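Local coordinates for protein aminodeoxyfutalosine deaminase (Deinococcus radiodurans, PDB 2IMR) that catalyses the zinc-dependent deamination of aminodeoxyfutalosine to futalosine, a step of menaquinone biosynthesis, and deaminates adenosine and related nucleosides less efficiently, at residues W339-L351 with V382-V394. Residues are numbered along the deposited sequence; the frame is centred on the assembly and turned at random.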
loop_
_atom_site.group_PDB
_atom_site.type_symbol
_atom_site.label_atom_id
_atom_site.label_comp_id
_atom_site.label_asym_id
_atom_site.label_seq_id
_atom_site.Cartn_x
_atom_site.Cartn_y
_atom_site.Cartn_z
ATOM N N TRP A 339 -11.572 6.700 -5.237
ATOM C CA TRP A 339 -11.942 5.330 -4.919
ATOM C C TRP A 339 -13.227 4.898 -5.631
ATOM O O TRP A 339 -13.282 3.821 -6.224
ATOM C CB TRP A 339 -12.105 5.154 -3.405
ATOM C CG TRP A 339 -12.035 3.720 -2.952
ATOM C CD1 TRP A 339 -12.570 2.630 -3.579
ATOM C CD2 TRP A 339 -11.436 3.234 -1.745
ATOM N NE1 TRP A 339 -12.345 1.497 -2.835
ATOM C CE2 TRP A 339 -11.651 1.839 -1.705
ATOM C CE3 TRP A 339 -10.741 3.844 -0.692
ATOM C CZ2 TRP A 339 -11.195 1.041 -0.651
ATOM C CZ3 TRP A 339 -10.288 3.054 0.358
ATOM C CH2 TRP A 339 -10.517 1.664 0.370
ATOM N N PRO A 340 -14.281 5.728 -5.580
ATOM C CA PRO A 340 -15.502 5.291 -6.269
ATOM C C PRO A 340 -15.307 4.943 -7.746
ATOM O O PRO A 340 -15.912 3.989 -8.247
ATOM C CB PRO A 340 -16.479 6.450 -6.043
ATOM C CG PRO A 340 -15.609 7.609 -5.645
ATOM C CD PRO A 340 -14.499 6.987 -4.854
ATOM N N ALA A 341 -14.454 5.696 -8.436
ATOM C CA ALA A 341 -14.189 5.441 -9.851
ATOM C C ALA A 341 -13.461 4.107 -10.031
ATOM O O ALA A 341 -13.780 3.332 -10.932
ATOM C CB ALA A 341 -13.363 6.580 -10.443
ATOM N N PHE A 342 -12.482 3.841 -9.171
ATOM C CA PHE A 342 -11.731 2.595 -9.245
ATOM C C PHE A 342 -12.612 1.403 -8.875
ATOM O O PHE A 342 -12.524 0.336 -9.488
ATOM C CB PHE A 342 -10.510 2.660 -8.324
ATOM C CG PHE A 342 -9.311 3.326 -8.951
ATOM C CD1 PHE A 342 -8.345 2.568 -9.610
ATOM C CD2 PHE A 342 -9.154 4.707 -8.897
ATOM C CE1 PHE A 342 -7.235 3.181 -10.209
ATOM C CE2 PHE A 342 -8.050 5.330 -9.491
ATOM C CZ PHE A 342 -7.090 4.563 -10.147
ATOM N N ALA A 343 -13.462 1.591 -7.873
ATOM C CA ALA A 343 -14.363 0.534 -7.431
ATOM C C ALA A 343 -15.331 0.177 -8.560
ATOM O O ALA A 343 -15.558 -0.997 -8.850
ATOM C CB ALA A 343 -15.134 0.990 -6.208
ATOM N N ALA A 344 -15.893 1.199 -9.194
ATOM C CA ALA A 344 -16.831 0.996 -10.294
ATOM C C ALA A 344 -16.163 0.258 -11.455
ATOM O O ALA A 344 -16.806 -0.531 -12.147
ATOM C CB ALA A 344 -17.376 2.337 -10.765
ATOM N N ALA A 345 -14.869 0.502 -11.658
ATOM C CA ALA A 345 -14.129 -0.148 -12.739
ATOM C C ALA A 345 -13.725 -1.571 -12.367
ATOM O O ALA A 345 -13.191 -2.313 -13.196
ATOM C CB ALA A 345 -12.888 0.672 -13.095
ATOM N N GLY A 346 -13.973 -1.944 -11.116
ATOM C CA GLY A 346 -13.655 -3.286 -10.660
ATOM C C GLY A 346 -12.200 -3.530 -10.310
ATOM O O GLY A 346 -11.740 -4.671 -10.303
ATOM N N VAL A 347 -11.477 -2.459 -10.011
ATOM C CA VAL A 347 -10.070 -2.561 -9.650
ATOM C C VAL A 347 -9.936 -2.869 -8.161
ATOM O O VAL A 347 -10.595 -2.245 -7.335
ATOM C CB VAL A 347 -9.334 -1.241 -9.969
ATOM C CG1 VAL A 347 -7.865 -1.352 -9.576
ATOM C CG2 VAL A 347 -9.473 -0.923 -11.452
ATOM N N GLU A 348 -9.100 -3.849 -7.830
ATOM C CA GLU A 348 -8.868 -4.241 -6.443
ATOM C C GLU A 348 -8.102 -3.124 -5.735
ATOM O O GLU A 348 -7.030 -2.714 -6.183
ATOM C CB GLU A 348 -8.055 -5.538 -6.393
ATOM C CG GLU A 348 -7.710 -6.026 -4.988
ATOM C CD GLU A 348 -8.927 -6.460 -4.195
ATOM O OE1 GLU A 348 -9.783 -5.601 -3.891
ATOM O OE2 GLU A 348 -9.028 -7.664 -3.873
ATOM N N VAL A 349 -8.657 -2.641 -4.630
ATOM C CA VAL A 349 -8.038 -1.563 -3.869
ATOM C C VAL A 349 -7.605 -2.026 -2.481
ATOM O O VAL A 349 -8.336 -2.744 -1.798
ATOM C CB VAL A 349 -9.017 -0.375 -3.712
ATOM C CG1 VAL A 349 -8.354 0.761 -2.937
ATOM C CG2 VAL A 349 -9.457 0.115 -5.084
ATOM N N ALA A 350 -6.403 -1.623 -2.084
ATOM C CA ALA A 350 -5.857 -1.964 -0.777
ATOM C C ALA A 350 -5.488 -0.657 -0.079
ATOM O O ALA A 350 -5.364 0.387 -0.722
ATOM C CB ALA A 350 -4.619 -2.841 -0.936
ATOM N N LEU A 351 -5.313 -0.718 1.235
ATOM C CA LEU A 351 -4.960 0.461 2.010
ATOM C C LEU A 351 -3.559 0.412 2.609
ATOM O O LEU A 351 -3.081 -0.640 3.031
ATOM C CB LEU A 351 -5.973 0.660 3.139
ATOM C CG LEU A 351 -7.317 1.273 2.759
ATOM C CD1 LEU A 351 -8.339 0.993 3.854
ATOM C CD2 LEU A 351 -7.147 2.768 2.553
ATOM N N VAL A 382 -16.913 -1.569 1.893
ATOM C CA VAL A 382 -15.856 -1.607 0.890
ATOM C C VAL A 382 -14.515 -1.220 1.514
ATOM O O VAL A 382 -13.475 -1.786 1.176
ATOM C CB VAL A 382 -16.178 -0.640 -0.275
ATOM C CG1 VAL A 382 -14.978 -0.500 -1.197
ATOM C CG2 VAL A 382 -17.385 -1.151 -1.047
ATOM N N LEU A 383 -14.549 -0.255 2.427
ATOM C CA LEU A 383 -13.337 0.218 3.089
ATOM C C LEU A 383 -12.713 -0.859 3.960
ATOM O O LEU A 383 -11.507 -1.100 3.899
ATOM C CB LEU A 383 -13.651 1.454 3.940
ATOM C CG LEU A 383 -14.298 2.630 3.205
ATOM C CD1 LEU A 383 -14.624 3.742 4.190
ATOM C CD2 LEU A 383 -13.352 3.137 2.121
ATOM N N VAL A 384 -13.537 -1.514 4.771
ATOM C CA VAL A 384 -13.040 -2.559 5.652
ATOM C C VAL A 384 -12.523 -3.761 4.870
ATOM O O VAL A 384 -11.452 -4.287 5.168
ATOM C CB VAL A 384 -14.132 -2.986 6.655
ATOM C CG1 VAL A 384 -13.649 -4.142 7.513
ATOM C CG2 VAL A 384 -14.492 -1.799 7.532
ATOM N N ARG A 385 -13.270 -4.191 3.857
ATOM C CA ARG A 385 -12.826 -5.321 3.052
ATOM C C ARG A 385 -11.476 -4.999 2.415
ATOM O O ARG A 385 -10.587 -5.845 2.352
ATOM C CB ARG A 385 -13.846 -5.637 1.953
ATOM C CG ARG A 385 -13.346 -6.682 0.976
ATOM C CD ARG A 385 -14.126 -6.670 -0.325
ATOM N NE ARG A 385 -13.324 -7.237 -1.406
ATOM C CZ ARG A 385 -12.834 -8.473 -1.403
ATOM N NH1 ARG A 385 -13.070 -9.279 -0.376
ATOM N NH2 ARG A 385 -12.089 -8.896 -2.417
ATOM N N ALA A 386 -11.324 -3.768 1.940
ATOM C CA ALA A 386 -10.074 -3.350 1.318
ATOM C C ALA A 386 -8.922 -3.411 2.317
ATOM O O ALA A 386 -7.845 -3.924 2.010
ATOM C CB ALA A 386 -10.211 -1.930 0.771
ATOM N N ALA A 387 -9.155 -2.887 3.516
ATOM C CA ALA A 387 -8.126 -2.866 4.547
ATOM C C ALA A 387 -7.612 -4.257 4.881
ATOM O O ALA A 387 -6.412 -4.457 5.079
ATOM C CB ALA A 387 -8.663 -2.197 5.813
ATOM N N VAL A 388 -8.522 -5.223 4.931
ATOM C CA VAL A 388 -8.154 -6.587 5.275
ATOM C C VAL A 388 -7.875 -7.502 4.082
ATOM O O VAL A 388 -6.739 -7.937 3.881
ATOM C CB VAL A 388 -9.244 -7.235 6.157
ATOM C CG1 VAL A 388 -8.841 -8.657 6.524
ATOM C CG2 VAL A 388 -9.454 -6.399 7.410
ATOM N N LYS A 389 -8.907 -7.801 3.296
ATOM C CA LYS A 389 -8.739 -8.693 2.153
ATOM C C LYS A 389 -7.942 -8.070 1.016
ATOM O O LYS A 389 -7.068 -8.714 0.441
ATOM C CB LYS A 389 -10.098 -9.157 1.627
ATOM C CG LYS A 389 -9.996 -10.179 0.492
ATOM C CD LYS A 389 -9.242 -11.429 0.937
ATOM C CE LYS A 389 -9.139 -12.450 -0.188
ATOM N NZ LYS A 389 -8.479 -13.716 0.249
ATOM N N GLY A 390 -8.250 -6.821 0.687
ATOM C CA GLY A 390 -7.529 -6.150 -0.381
ATOM C C GLY A 390 -6.031 -6.182 -0.128
ATOM O O GLY A 390 -5.254 -6.559 -1.003
ATOM N N GLY A 391 -5.626 -5.794 1.080
ATOM C CA GLY A 391 -4.214 -5.783 1.426
ATOM C C GLY A 391 -3.572 -7.155 1.405
ATOM O O GLY A 391 -2.432 -7.317 0.957
ATOM N N GLN A 392 -4.298 -8.150 1.902
ATOM C CA GLN A 392 -3.795 -9.516 1.940
ATOM C C GLN A 392 -3.497 -9.991 0.514
ATOM O O GLN A 392 -2.487 -10.649 0.262
ATOM C CB GLN A 392 -4.836 -10.431 2.603
ATOM C CG GLN A 392 -4.361 -11.848 2.916
ATOM C CD GLN A 392 -4.312 -12.745 1.694
ATOM O OE1 GLN A 392 -5.247 -12.773 0.893
ATOM N NE2 GLN A 392 -3.223 -13.496 1.550
ATOM N N ARG A 393 -4.366 -9.640 -0.423
ATOM C CA ARG A 393 -4.160 -10.057 -1.801
ATOM C C ARG A 393 -2.914 -9.410 -2.401
ATOM O O ARG A 393 -2.212 -10.021 -3.208
ATOM C CB ARG A 393 -5.397 -9.730 -2.637
ATOM C CG ARG A 393 -6.651 -10.438 -2.143
ATOM C CD ARG A 393 -7.752 -10.355 -3.173
ATOM N NE ARG A 393 -7.377 -11.074 -4.385
ATOM C CZ ARG A 393 -7.859 -10.806 -5.594
ATOM N NH1 ARG A 393 -8.739 -9.828 -5.759
ATOM N NH2 ARG A 393 -7.458 -11.519 -6.638
ATOM N N VAL A 394 -2.636 -8.176 -1.995
ATOM C CA VAL A 394 -1.469 -7.450 -2.482
ATOM C C VAL A 394 -0.160 -7.950 -1.872
ATOM O O VAL A 394 0.796 -8.237 -2.592
ATOM C CB VAL A 394 -1.593 -5.924 -2.189
ATOM C CG1 VAL A 394 -0.266 -5.220 -2.462
ATOM C CG2 VAL A 394 -2.687 -5.318 -3.047
HETATM O O HOH W 1 -4.869 -3.009 3.013
#
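W339 lays its indole against three residues of the helix containing 382-394. CD2 of L383 sits over one face in a CH-pi contact, 3.7 Å from the centroid of the six-membered ring of W339. CB of A386 meets the ring edge in plane, 3.4 Å from W339 CZ2. V382 CG1 packs obliquely near NE1. V349 CG1, from the same segment as W339, covers the opposite face. The ring reaches this helix with CG anti to the backbone N (chi1 -161°). Without the indole, as with an alanine here, L383 CD2 and V349 CG1 would probably lose the surface between them, leaving a gap beside A386.

Small residues let the backbones come close. The CA atoms of A350 and G390 are 4.5 Å apart, and a side chain at G390 would clash with V349 O. A350 CB also touches V394 CG2, and L351 CD1 touches A387 CB.

The charged contact centres on E348. E348 OE2 accepts a hydrogen bond from R393 NH1 (2.9 Å, 152°), within a salt bridge. The donor comes from above the carboxylate plane. R385 NH2 adds a long salt bridge to E348 OE2 at 3.6 Å.

A water accepts from L351 N and can donate to A387 O, linking strand to helix.

Strand 349-351 pairs with strand 322-324. The axes of strand 349-351 and helix segment 382-394 lie at 90°. This is strand-helix packing in the TIM-barrel-like fold of the amidohydrolases, with the side chain of V394 about 12 Å from the zinc ion.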